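Local atomic coordinates of yeast glycogen phosphorylase (Saccharomyces cerevisiae, PDB entry 1YGP), a protein that belongs to the carbohydrate phosphorylase family, has the two-domain GT-B architecture and holds a bound pyridoxal-5'-phosphate. Residues K556-K561 with K848-L853; I714-T719 with Y817-D822; L735-V740 with E825-T830; E746-I751 with V756-N761. One frame throughout, in Å; residues are numbered along the deposited sequence.

In the fold
Interactions 2, 3 and 4 belong to the C-terminal of the two Rossmann-like domains of the GT-B fold, around its six-stranded parallel sheet; interaction 1 lies further out. Interaction 3 is the core contact, helix 820-840 on strand 735-739, and interaction 2 uses the residues leading into the same helix to make a buried contact with the loop leaving strand 710-713. Interaction 4 reaches the neighbouring edge strand 757-759, hydrogen-bonded to 735-739, and is partly buried. So is interaction 1, where the next helix, 842-856, takes up a loop; the other side of that helix touches Leu-735 and Ile-751. Apolar contacts dominate interactions 1, 3 and 4, whereas interaction 2 turns on a threonine-to-carbonyl hydrogen bond.

Interaction 1: residues K556-K561 with K848-L853; sequences KYVEDK and KSVLSL
Val-558 reaches across to Val-850 and Leu-851, and a single methyl group, Val-558 CG2, makes both apolar contacts. It comes to 3.6 Å from Val-850 CG1 and 3.8 Å from Leu-851 CD2, so it sits over two consecutive residues of the helix. The two valines slide past one another in opposite directions, while the leucine meets Val-558 at roughly a right angle. In Val-850 the touching methyl CG1 stands opposite the backbone nitrogen (chi1 178°). Leu-851 starts off across the line of approach, and its outer end comes nearer the loop; it and Val-558 remain partly exposed, whereas Val-850 is buried.

This is a loop laid against a helix in the C-terminal of the two Rossmann-like domains of the GT-B fold. The loop runs from helix 527-536 to helix 562-584, and the partner is helix 842-856, close to the end of the chain. The same cluster is widened by Leu-554 and by Phe-563, Leu-564 and Trp-567, all of which touch Val-850.

Polar contacts belong to the other flank of the helix. Ser-852 OG turns back to Lys-848 O at 3.0 Å, the hydroxyl standing 35° out of the carbonyl plane, while Ser-852 N bonds that oxygen at 2.9 Å from the opposite face, so one residue grips it twice. Earlier in the helix, Ser-849 OG hydrogen-bonds to Trp-567 NE1 and the carbonyl oxygen of Gly-733, and Lys-848 NZ forms a salt bridge with Glu-837 of the preceding helix.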
loop_
_atom_site.group_PDB
_atom_site.type_symbol
_atom_site.label_atom_id
_atom_site.label_comp_id
_atom_site.label_asym_id
_atom_site.label_seq_id
_atom_site.Cartn_x
_atom_site.Cartn_y
_atom_site.Cartn_z
ATOM N N LYS A 556 25.844 -21.076 42.287
ATOM C CA LYS A 556 25.723 -21.984 43.412
ATOM C C LYS A 556 25.287 -23.377 42.940
ATOM O O LYS A 556 25.876 -24.418 43.260
ATOM C CB LYS A 556 24.694 -21.421 44.376
ATOM N N TYR A 557 24.323 -23.378 42.024
ATOM C CA TYR A 557 23.710 -24.601 41.553
ATOM C C TYR A 557 24.549 -25.259 40.482
ATOM O O TYR A 557 24.121 -26.280 39.928
ATOM C CB TYR A 557 22.312 -24.327 40.986
ATOM C CG TYR A 557 21.384 -23.562 41.921
ATOM C CD1 TYR A 557 21.539 -22.174 42.030
ATOM C CD2 TYR A 557 20.394 -24.219 42.661
ATOM C CE1 TYR A 557 20.721 -21.433 42.873
ATOM C CE2 TYR A 557 19.563 -23.473 43.508
ATOM C CZ TYR A 557 19.735 -22.084 43.608
ATOM O OH TYR A 557 18.947 -21.314 44.448
ATOM N N VAL A 558 25.753 -24.744 40.202
ATOM C CA VAL A 558 26.599 -25.355 39.188
ATOM C C VAL A 558 27.028 -26.753 39.612
ATOM O O VAL A 558 27.069 -27.683 38.803
ATOM C CB VAL A 558 27.860 -24.499 38.927
ATOM C CG1 VAL A 558 28.812 -25.191 37.954
ATOM C CG2 VAL A 558 27.433 -23.186 38.281
ATOM N N GLU A 559 27.287 -26.942 40.902
ATOM C CA GLU A 559 27.801 -28.206 41.381
ATOM C C GLU A 559 26.780 -29.331 41.455
ATOM O O GLU A 559 27.206 -30.456 41.695
ATOM C CB GLU A 559 28.428 -27.940 42.746
ATOM C CG GLU A 559 29.479 -28.955 43.201
ATOM C CD GLU A 559 30.679 -29.138 42.264
ATOM O OE1 GLU A 559 31.640 -28.367 42.363
ATOM O OE2 GLU A 559 30.655 -30.064 41.447
ATOM N N ASP A 560 25.467 -29.194 41.239
ATOM C CA ASP A 560 24.608 -30.338 41.487
ATOM C C ASP A 560 23.553 -30.883 40.537
ATOM O O ASP A 560 22.378 -30.513 40.440
ATOM C CB ASP A 560 23.951 -30.132 42.863
ATOM C CG ASP A 560 24.753 -30.807 43.999
ATOM O OD1 ASP A 560 25.646 -30.172 44.585
ATOM O OD2 ASP A 560 24.484 -31.979 44.290
ATOM N N LYS A 561 24.105 -31.937 39.946
ATOM C CA LYS A 561 23.470 -32.898 39.058
ATOM C C LYS A 561 22.046 -32.764 38.518
ATOM O O LYS A 561 21.889 -32.740 37.295
ATOM C CB LYS A 561 23.575 -34.269 39.716
ATOM N N LYS A 848 30.330 -24.857 32.112
ATOM C CA LYS A 848 30.717 -23.677 31.336
ATOM C C LYS A 848 29.505 -22.881 30.859
ATOM O O LYS A 848 29.464 -21.652 30.939
ATOM C CB LYS A 848 31.521 -24.077 30.123
ATOM C CG LYS A 848 32.856 -24.677 30.525
ATOM C CD LYS A 848 33.668 -25.062 29.305
ATOM C CE LYS A 848 35.057 -25.364 29.803
ATOM N NZ LYS A 848 35.940 -25.491 28.666
ATOM N N SER A 849 28.472 -23.598 30.424
ATOM C CA SER A 849 27.217 -23.012 29.998
ATOM C C SER A 849 26.491 -22.279 31.138
ATOM O O SER A 849 26.096 -21.115 30.958
ATOM C CB SER A 849 26.390 -24.153 29.419
ATOM O OG SER A 849 25.158 -23.707 28.882
ATOM N N VAL A 850 26.330 -22.882 32.336
ATOM C CA VAL A 850 25.630 -22.254 33.470
ATOM C C VAL A 850 26.395 -21.027 33.910
ATOM O O VAL A 850 25.824 -19.959 34.125
ATOM C CB VAL A 850 25.496 -23.212 34.679
ATOM C CG1 VAL A 850 24.819 -22.504 35.828
ATOM C CG2 VAL A 850 24.586 -24.395 34.331
ATOM N N LEU A 851 27.711 -21.136 34.013
ATOM C CA LEU A 851 28.502 -19.989 34.376
ATOM C C LEU A 851 28.398 -18.905 33.317
ATOM O O LEU A 851 28.308 -17.738 33.725
ATOM C CB LEU A 851 29.935 -20.446 34.587
ATOM C CG LEU A 851 30.097 -21.274 35.861
ATOM C CD1 LEU A 851 31.492 -21.836 35.874
ATOM C CD2 LEU A 851 29.771 -20.443 37.101
ATOM N N SER A 852 28.353 -19.208 32.011
ATOM C CA SER A 852 28.150 -18.196 30.981
ATOM C C SER A 852 26.927 -17.341 31.296
ATOM O O SER A 852 27.041 -16.128 31.499
ATOM C CB SER A 852 27.970 -18.865 29.627
ATOM O OG SER A 852 29.212 -19.301 29.119
ATOM N N LEU A 853 25.780 -18.008 31.449
ATOM C CA LEU A 853 24.517 -17.394 31.836
ATOM C C LEU A 853 24.598 -16.500 33.050
ATOM O O LEU A 853 24.152 -15.357 33.065
ATOM C CB LEU A 853 23.508 -18.446 32.165
ATOM C CG LEU A 853 22.401 -18.638 31.223
ATOM C CD1 LEU A 853 21.406 -17.472 31.366
ATOM C CD2 LEU A 853 23.018 -18.875 29.860
#

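Interaction 2: residues I714-T719 with Y817-D822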
loop_
_atom_site.group_PDB
_atom_site.type_symbol
_atom_site.label_atom_id
_atom_site.label_comp_id
_atom_site.label_asym_id
_atom_site.label_seq_id
_atom_site.Cartn_x
_atom_site.Cartn_y
_atom_site.Cartn_z
ATOM N N ILE A 714 35.288 -16.117 14.714
ATOM C CA ILE A 714 36.625 -16.325 14.193
ATOM C C ILE A 714 37.258 -15.364 13.204
ATOM O O ILE A 714 38.102 -15.803 12.424
ATOM C CB ILE A 714 36.656 -17.762 13.603
ATOM C CG1 ILE A 714 35.676 -17.899 12.448
ATOM C CG2 ILE A 714 36.328 -18.756 14.723
ATOM C CD1 ILE A 714 35.609 -19.314 11.853
ATOM N N SER A 715 36.903 -14.075 13.207
ATOM C CA SER A 715 37.510 -13.066 12.337
ATOM C C SER A 715 38.994 -12.894 12.534
ATOM O O SER A 715 39.505 -13.215 13.623
ATOM C CB SER A 715 36.876 -11.722 12.579
ATOM O OG SER A 715 35.617 -11.653 11.938
ATOM N N THR A 716 39.720 -12.356 11.550
ATOM C CA THR A 716 41.147 -12.164 11.744
ATOM C C THR A 716 41.346 -11.220 12.937
ATOM O O THR A 716 40.539 -10.284 13.105
ATOM C CB THR A 716 41.761 -11.575 10.492
ATOM O OG1 THR A 716 41.267 -12.266 9.349
ATOM C CG2 THR A 716 43.266 -11.725 10.556
ATOM N N ALA A 717 42.336 -11.449 13.823
ATOM C CA ALA A 717 42.459 -10.587 14.984
ATOM C C ALA A 717 42.748 -9.127 14.650
ATOM O O ALA A 717 43.564 -8.744 13.800
ATOM C CB ALA A 717 43.545 -11.078 15.881
ATOM N N GLY A 718 42.004 -8.285 15.341
ATOM C CA GLY A 718 42.107 -6.873 15.092
ATOM C C GLY A 718 41.037 -6.343 14.159
ATOM O O GLY A 718 41.054 -5.130 13.937
ATOM N N THR A 719 40.079 -7.139 13.650
ATOM C CA THR A 719 39.079 -6.595 12.733
ATOM C C THR A 719 37.703 -6.287 13.273
ATOM O O THR A 719 36.922 -5.679 12.546
ATOM C CB THR A 719 38.866 -7.527 11.531
ATOM O OG1 THR A 719 38.455 -8.770 12.076
ATOM C CG2 THR A 719 40.098 -7.714 10.667
ATOM N N TYR A 817 46.090 -12.422 3.072
ATOM C CA TYR A 817 45.818 -11.273 3.909
ATOM C C TYR A 817 44.939 -11.540 5.131
ATOM O O TYR A 817 44.997 -10.757 6.058
ATOM C CB TYR A 817 45.191 -10.217 3.033
ATOM C CG TYR A 817 45.062 -8.843 3.678
ATOM C CD1 TYR A 817 46.189 -8.025 3.839
ATOM C CD2 TYR A 817 43.808 -8.384 4.085
ATOM C CE1 TYR A 817 46.068 -6.748 4.395
ATOM C CE2 TYR A 817 43.682 -7.111 4.643
ATOM C CZ TYR A 817 44.808 -6.296 4.791
ATOM O OH TYR A 817 44.655 -5.015 5.289
ATOM N N TYR A 818 44.098 -12.568 5.263
ATOM C CA TYR A 818 43.286 -12.727 6.466
ATOM C C TYR A 818 43.799 -13.818 7.378
ATOM O O TYR A 818 43.060 -14.359 8.213
ATOM C CB TYR A 818 41.856 -13.040 6.085
ATOM C CG TYR A 818 41.272 -11.909 5.275
ATOM C CD1 TYR A 818 40.926 -10.727 5.911
ATOM C CD2 TYR A 818 41.143 -12.047 3.893
ATOM C CE1 TYR A 818 40.451 -9.673 5.144
ATOM C CE2 TYR A 818 40.668 -10.987 3.125
ATOM C CZ TYR A 818 40.323 -9.813 3.765
ATOM O OH TYR A 818 39.806 -8.772 3.033
ATOM N N LEU A 819 45.064 -14.208 7.174
ATOM C CA LEU A 819 45.745 -15.178 8.012
ATOM C C LEU A 819 45.057 -16.531 8.202
ATOM O O LEU A 819 45.101 -17.130 9.284
ATOM C CB LEU A 819 46.021 -14.537 9.391
ATOM C CG LEU A 819 47.107 -13.476 9.621
ATOM C CD1 LEU A 819 46.948 -12.308 8.673
ATOM C CD2 LEU A 819 46.977 -12.930 11.051
ATOM N N VAL A 820 44.489 -17.098 7.139
ATOM C CA VAL A 820 43.895 -18.427 7.256
ATOM C C VAL A 820 44.978 -19.476 7.550
ATOM O O VAL A 820 44.837 -20.282 8.472
ATOM C CB VAL A 820 43.129 -18.803 5.952
ATOM C CG1 VAL A 820 42.660 -20.261 5.948
ATOM C CG2 VAL A 820 41.879 -17.932 5.875
ATOM N N SER A 821 46.096 -19.433 6.815
ATOM C CA SER A 821 47.187 -20.377 6.982
ATOM C C SER A 821 47.735 -20.389 8.401
ATOM O O SER A 821 47.964 -21.448 9.006
ATOM C CB SER A 821 48.339 -20.035 6.046
ATOM O OG SER A 821 48.037 -19.104 4.998
ATOM N N ASP A 822 47.825 -19.165 8.938
ATOM C CA ASP A 822 48.451 -18.962 10.237
ATOM C C ASP A 822 47.638 -19.567 11.363
ATOM O O ASP A 822 48.153 -20.279 12.238
ATOM C CB ASP A 822 48.644 -17.471 10.478
ATOM C CG ASP A 822 49.430 -16.840 9.330
ATOM O OD1 ASP A 822 50.660 -16.940 9.304
ATOM O OD2 ASP A 822 48.802 -16.268 8.445
#
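Thr-716 meets Tyr-818 and Leu-819 where the loop following strand 710-713 of the six-stranded parallel sheet, here a type II beta turn from Thr-716 to Thr-719, faces the start of helix 820-840. The close-packed part is the threonine side chain, both of whose branches are used. Its hydroxyl OG1 donates to Tyr-818 O at 3.0 Å, arriving from above the carbonyl plane and well off the line of the C=O bond (108°). The same oxygen takes a second bond from Arg-614 NH1. OG1 also lies at the edge of the Tyr-818 ring, near its plane, and 3.4 Å from Tyr-818 CB. The methyl CG2, standing opposite the backbone nitrogen (chi1 of OG1 -45°), lies by the same carbonyl and packs on Leu-819 CD2 at 3.9 Å. Leu-819 is the N-cap residue, and its own side chain is buried against Leu-769 and Arg-770 of helix 763-775.

The looser, solvent side is at Tyr-817 and Gly-718. Tyr-817 is exposed; its ring places CD2 over one face of the Tyr-818 ring and makes a cation-pi contact with Arg-770. Gly-718 has the positive phi that a type II turn requires at its third position, which favours glycine. The turn is closed at Thr-716 O, which accepts twice from Thr-719: from N at 3.2 Å, and from OG1 at 2.8 Å in the plane of the carbonyl.

Interaction 3: residues L735-V740 with E825-T830; sequences LIIGTV and ESYLAT
Ile-737 sends its terminal methyl, CD1, to Tyr-827 and Thr-830, two residues three apart on one flank of helix 820-840. The apolar contacts are these: CD1 lies 3.8 Å from Tyr-827 CE1 and 3.9 Å from Thr-830 CG2. The isoleucine reaches that far because its chain is fully extended, CG1 opposite the backbone nitrogen (chi1 175°) and CD1 continuing outward (chi2 166°). Its line crosses that of the tyrosine at about a right angle, and the threonine presents its methyl, not its hydroxyl. All three residues are buried. This is a helix covering a parallel strand of the six-stranded parallel sheet. The side chain of Ile-737 is about 14 Å from the bound pyridoxal-5'-phosphate. The layer continues on the flanking strands, with Leu-710 touching Ile-737 and Phe-757 and Phe-759 touching Thr-830.

The hydrogen bonds lie beside this contact. Thr-830 OG1 folds back to Ser-826 O at 2.8 Å, standing 42° out of the carbonyl plane, and Thr-830 N bonds the same oxygen at 3.0 Å. Tyr-827 OH hydrogen-bonds to Glu-712 OE1 on strand 710-713, tying the helix to the sheet one strand over.

Aromatic neighbours complete the tyrosine's setting: His-831 meets its ring edge-to-face, and the ring of Phe-759 lies at about 50° to it. With the threonine hydroxyl committed to its own helix and the tyrosine hydroxyl to Glu-712, both residues present carbon atoms to Ile-737 while their polar groups stay satisfied in a buried interface.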
loop_
_atom_site.group_PDB
_atom_site.type_symbol
_atom_site.label_atom_id
_atom_site.label_comp_id
_atom_site.label_asym_id
_atom_site.label_seq_id
_atom_site.Cartn_x
_atom_site.Cartn_y
_atom_site.Cartn_z
ATOM N N LEU A 735 28.705 -21.972 23.889
ATOM C CA LEU A 735 30.104 -21.653 24.116
ATOM C C LEU A 735 30.714 -21.027 22.862
ATOM O O LEU A 735 30.204 -21.233 21.765
ATOM C CB LEU A 735 30.819 -22.931 24.549
ATOM C CG LEU A 735 30.365 -23.664 25.847
ATOM C CD1 LEU A 735 31.516 -24.542 26.298
ATOM C CD2 LEU A 735 30.090 -22.725 27.019
ATOM N N ILE A 736 31.768 -20.222 22.962
ATOM C CA ILE A 736 32.365 -19.468 21.863
ATOM C C ILE A 736 33.684 -20.156 21.513
ATOM O O ILE A 736 34.418 -20.540 22.442
ATOM C CB ILE A 736 32.743 -17.999 22.276
ATOM C CG1 ILE A 736 31.560 -17.258 22.901
ATOM C CG2 ILE A 736 33.303 -17.262 21.077
ATOM C CD1 ILE A 736 30.267 -17.052 22.105
ATOM N N ILE A 737 33.966 -20.349 20.215
ATOM C CA ILE A 737 35.319 -20.654 19.775
ATOM C C ILE A 737 35.631 -19.353 19.034
ATOM O O ILE A 737 34.910 -18.971 18.100
ATOM C CB ILE A 737 35.433 -21.910 18.810
ATOM C CG1 ILE A 737 36.897 -21.998 18.350
ATOM C CG2 ILE A 737 34.488 -21.851 17.618
ATOM C CD1 ILE A 737 37.284 -23.333 17.680
ATOM N N GLY A 738 36.638 -18.583 19.418
ATOM C CA GLY A 738 36.846 -17.314 18.765
ATOM C C GLY A 738 38.262 -16.811 18.845
ATOM O O GLY A 738 39.129 -17.368 19.531
ATOM N N THR A 739 38.457 -15.753 18.074
ATOM C CA THR A 739 39.714 -15.063 18.023
ATOM C C THR A 739 39.717 -14.033 19.133
ATOM O O THR A 739 38.655 -13.602 19.603
ATOM C CB THR A 739 39.863 -14.368 16.717
ATOM O OG1 THR A 739 39.185 -15.098 15.724
ATOM C CG2 THR A 739 41.320 -14.314 16.347
ATOM N N VAL A 740 40.888 -13.601 19.589
ATOM C CA VAL A 740 40.950 -12.666 20.704
ATOM C C VAL A 740 40.898 -11.254 20.133
ATOM O O VAL A 740 41.863 -10.529 19.881
ATOM C CB VAL A 740 42.239 -13.018 21.544
ATOM C CG1 VAL A 740 43.452 -13.253 20.656
ATOM C CG2 VAL A 740 42.448 -11.905 22.565
ATOM N N GLU A 825 46.089 -24.456 11.998
ATOM C CA GLU A 825 46.442 -25.491 12.948
ATOM C C GLU A 825 45.916 -25.268 14.356
ATOM O O GLU A 825 45.465 -26.211 15.007
ATOM C CB GLU A 825 47.959 -25.626 12.949
ATOM C CG GLU A 825 48.438 -26.681 11.943
ATOM C CD GLU A 825 47.816 -28.054 12.203
ATOM O OE1 GLU A 825 48.010 -28.607 13.293
ATOM O OE2 GLU A 825 47.122 -28.561 11.318
ATOM N N SER A 826 45.913 -24.012 14.802
ATOM C CA SER A 826 45.435 -23.625 16.111
ATOM C C SER A 826 43.941 -23.883 16.142
ATOM O O SER A 826 43.454 -24.516 17.086
ATOM C CB SER A 826 45.757 -22.147 16.316
ATOM O OG SER A 826 45.404 -21.551 17.568
ATOM N N TYR A 827 43.213 -23.450 15.104
ATOM C CA TYR A 827 41.778 -23.664 14.969
ATOM C C TYR A 827 41.422 -25.144 15.091
ATOM O O TYR A 827 40.564 -25.545 15.891
ATOM C CB TYR A 827 41.340 -23.109 13.615
ATOM C CG TYR A 827 39.855 -23.265 13.336
ATOM C CD1 TYR A 827 38.917 -22.620 14.147
ATOM C CD2 TYR A 827 39.436 -24.055 12.270
ATOM C CE1 TYR A 827 37.559 -22.765 13.898
ATOM C CE2 TYR A 827 38.077 -24.199 12.014
ATOM C CZ TYR A 827 37.150 -23.557 12.833
ATOM O OH TYR A 827 35.797 -23.743 12.631
ATOM N N LEU A 828 42.083 -25.983 14.313
ATOM C CA LEU A 828 41.870 -27.411 14.422
ATOM C C LEU A 828 42.198 -27.965 15.825
ATOM O O LEU A 828 41.423 -28.777 16.365
ATOM C CB LEU A 828 42.718 -28.101 13.383
ATOM C CG LEU A 828 42.493 -27.756 11.929
ATOM C CD1 LEU A 828 43.491 -28.548 11.110
ATOM C CD2 LEU A 828 41.075 -28.075 11.508
ATOM N N ALA A 829 43.265 -27.511 16.485
ATOM C CA ALA A 829 43.602 -27.967 17.824
ATOM C C ALA A 829 42.533 -27.645 18.855
ATOM O O ALA A 829 42.149 -28.471 19.686
ATOM C CB ALA A 829 44.885 -27.326 18.282
ATOM N N THR A 830 41.980 -26.445 18.782
ATOM C CA THR A 830 40.914 -26.036 19.677
ATOM C C THR A 830 39.683 -26.882 19.383
ATOM O O THR A 830 38.914 -27.213 20.291
ATOM C CB THR A 830 40.570 -24.582 19.450
ATOM O OG1 THR A 830 41.782 -23.849 19.293
ATOM C CG2 THR A 830 39.767 -24.045 20.611
#

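Interaction 4: residues E746-I751 with V756-N761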
loop_
_atom_site.group_PDB
_atom_site.type_symbol
_atom_site.label_atom_id
_atom_site.label_comp_id
_atom_site.label_asym_id
_atom_site.label_seq_id
_atom_site.Cartn_x
_atom_site.Cartn_y
_atom_site.Cartn_z
ATOM N N GLU A 746 35.818 -8.807 25.915
ATOM C CA GLU A 746 34.969 -8.512 27.059
ATOM C C GLU A 746 34.117 -9.667 27.546
ATOM O O GLU A 746 33.910 -9.748 28.765
ATOM C CB GLU A 746 34.067 -7.334 26.760
ATOM C CG GLU A 746 34.921 -6.170 27.157
ATOM C CD GLU A 746 34.499 -4.810 26.640
ATOM O OE1 GLU A 746 34.848 -4.487 25.498
ATOM O OE2 GLU A 746 33.866 -4.069 27.399
ATOM N N ILE A 747 33.640 -10.569 26.661
ATOM C CA ILE A 747 32.938 -11.794 27.082
ATOM C C ILE A 747 33.881 -12.527 28.046
ATOM O O ILE A 747 33.489 -12.848 29.171
ATOM C CB ILE A 747 32.639 -12.804 25.920
ATOM C CG1 ILE A 747 31.817 -12.190 24.787
ATOM C CG2 ILE A 747 31.938 -13.998 26.520
ATOM C CD1 ILE A 747 30.554 -11.489 25.255
ATOM N N THR A 748 35.146 -12.726 27.638
ATOM C CA THR A 748 36.146 -13.445 28.414
ATOM C C THR A 748 36.370 -12.834 29.781
ATOM O O THR A 748 36.372 -13.568 30.765
ATOM C CB THR A 748 37.436 -13.483 27.605
ATOM O OG1 THR A 748 37.106 -14.236 26.438
ATOM C CG2 THR A 748 38.604 -14.118 28.314
ATOM N N ARG A 749 36.515 -11.519 29.858
ATOM C CA ARG A 749 36.640 -10.821 31.124
ATOM C C ARG A 749 35.487 -11.195 32.055
ATOM O O ARG A 749 35.706 -11.815 33.088
ATOM C CB ARG A 749 36.632 -9.329 30.851
ATOM C CG ARG A 749 36.770 -8.399 32.033
ATOM C CD ARG A 749 36.491 -6.983 31.561
ATOM N NE ARG A 749 35.060 -6.771 31.398
ATOM C CZ ARG A 749 34.552 -5.752 30.692
ATOM N NH1 ARG A 749 35.337 -4.860 30.087
ATOM N NH2 ARG A 749 33.229 -5.627 30.588
ATOM N N GLU A 750 34.251 -10.907 31.652
ATOM C CA GLU A 750 33.060 -11.164 32.440
ATOM C C GLU A 750 32.804 -12.608 32.805
ATOM O O GLU A 750 32.496 -12.877 33.964
ATOM C CB GLU A 750 31.835 -10.681 31.710
ATOM C CG GLU A 750 31.812 -9.187 31.525
ATOM C CD GLU A 750 31.615 -8.453 32.831
ATOM O OE1 GLU A 750 30.616 -8.730 33.505
ATOM O OE2 GLU A 750 32.448 -7.609 33.157
ATOM N N ILE A 751 32.872 -13.574 31.883
ATOM C CA ILE A 751 32.525 -14.942 32.247
ATOM C C ILE A 751 33.740 -15.786 32.592
ATOM O O ILE A 751 33.580 -16.913 33.068
ATOM C CB ILE A 751 31.723 -15.658 31.117
ATOM C CG1 ILE A 751 32.592 -15.928 29.914
ATOM C CG2 ILE A 751 30.532 -14.791 30.721
ATOM C CD1 ILE A 751 31.945 -16.995 29.022
ATOM N N VAL A 756 35.806 -19.933 27.571
ATOM C CA VAL A 756 35.711 -19.629 26.149
ATOM C C VAL A 756 36.845 -20.391 25.467
ATOM O O VAL A 756 37.829 -20.689 26.144
ATOM C CB VAL A 756 35.848 -18.076 25.841
ATOM C CG1 VAL A 756 34.681 -17.307 26.440
ATOM C CG2 VAL A 756 37.111 -17.509 26.441
ATOM N N PHE A 757 36.762 -20.752 24.181
ATOM C CA PHE A 757 37.822 -21.466 23.485
ATOM C C PHE A 757 38.461 -20.471 22.547
ATOM O O PHE A 757 37.917 -20.216 21.470
ATOM C CB PHE A 757 37.276 -22.624 22.673
ATOM C CG PHE A 757 36.668 -23.706 23.539
ATOM C CD1 PHE A 757 35.376 -23.557 24.047
ATOM C CD2 PHE A 757 37.405 -24.841 23.831
ATOM C CE1 PHE A 757 34.827 -24.550 24.856
ATOM C CE2 PHE A 757 36.849 -25.827 24.637
ATOM C CZ PHE A 757 35.566 -25.686 25.150
ATOM N N LEU A 758 39.555 -19.828 22.955
ATOM C CA LEU A 758 40.178 -18.833 22.109
ATOM C C LEU A 758 41.361 -19.448 21.399
ATOM O O LEU A 758 41.900 -20.446 21.878
ATOM C CB LEU A 758 40.587 -17.671 22.965
ATOM C CG LEU A 758 39.430 -17.016 23.729
ATOM C CD1 LEU A 758 39.979 -16.030 24.759
ATOM C CD2 LEU A 758 38.482 -16.365 22.735
ATOM N N PHE A 759 41.752 -18.927 20.245
ATOM C CA PHE A 759 42.854 -19.472 19.485
ATOM C C PHE A 759 43.340 -18.364 18.563
ATOM O O PHE A 759 42.852 -17.223 18.598
ATOM C CB PHE A 759 42.392 -20.644 18.652
ATOM C CG PHE A 759 41.504 -20.238 17.470
ATOM C CD1 PHE A 759 40.159 -19.919 17.682
ATOM C CD2 PHE A 759 42.043 -20.161 16.176
ATOM C CE1 PHE A 759 39.369 -19.518 16.603
ATOM C CE2 PHE A 759 41.242 -19.760 15.110
ATOM C CZ PHE A 759 39.908 -19.437 15.320
ATOM N N GLY A 760 44.275 -18.778 17.703
ATOM C CA GLY A 760 44.788 -17.947 16.632
ATOM C C GLY A 760 45.654 -16.819 17.121
ATOM O O GLY A 760 45.865 -16.583 18.316
ATOM N N ASN A 761 46.188 -16.115 16.139
ATOM C CA ASN A 761 47.046 -14.997 16.457
ATOM C C ASN A 761 46.281 -13.819 16.987
ATOM O O ASN A 761 45.087 -13.620 16.749
ATOM C CB ASN A 761 47.832 -14.523 15.249
ATOM C CG ASN A 761 48.913 -15.528 14.902
ATOM O OD1 ASN A 761 48.639 -16.620 14.414
ATOM N ND2 ASN A 761 50.180 -15.214 15.084
#
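The last beta-alpha-beta unit of the parallel sheet, strand 735-739, helix 743-751 and edge strand 757-759, brings Thr-748 and Ile-751 of the helix against Val-756 and Leu-758; a four-residue link joins the two segments. Val-756 is the central piece. Its CG2 approaches Thr-748 OG1 at 3.3 Å, the two side chains crossing at about a right angle, while its other methyl, CG1, faces Ile-751 CD1 at 3.8 Å. With chi1 at -65°, CG1 stands opposite the carbonyl carbon, and the methyls meet Ile-751 and Thr-748, CG1 lying near both. Two residues on, Leu-758 CD1 meets Thr-748 OG1 tip to tip at 3.8 Å. Ile-747 CG2 adds a longer contact, 4.3 Å, to Val-756 CG1, and the Ile-747 side chain lies about 10 Å from the pyridoxal-5'-phosphate.

On another flank of the helix the chemistry is ionic. Arg-749 forms salt bridges with two glutamates, NE to Glu-750 OE2 at 3.3 Å and NH1 to Glu-746 OE2 at 3.2 Å, the second a weak hydrogen bond; Glu-746 OE2 also bonds Thr-513 OG1.

The threonine hydroxyl gives its bond to Asn-744 O, one turn back in its own helix, so it can lie among the methyls of Val-756 and Leu-758 with its polar need already met. Helix and strand therefore meet mainly by van der Waals contact, with the charges kept to the other flank.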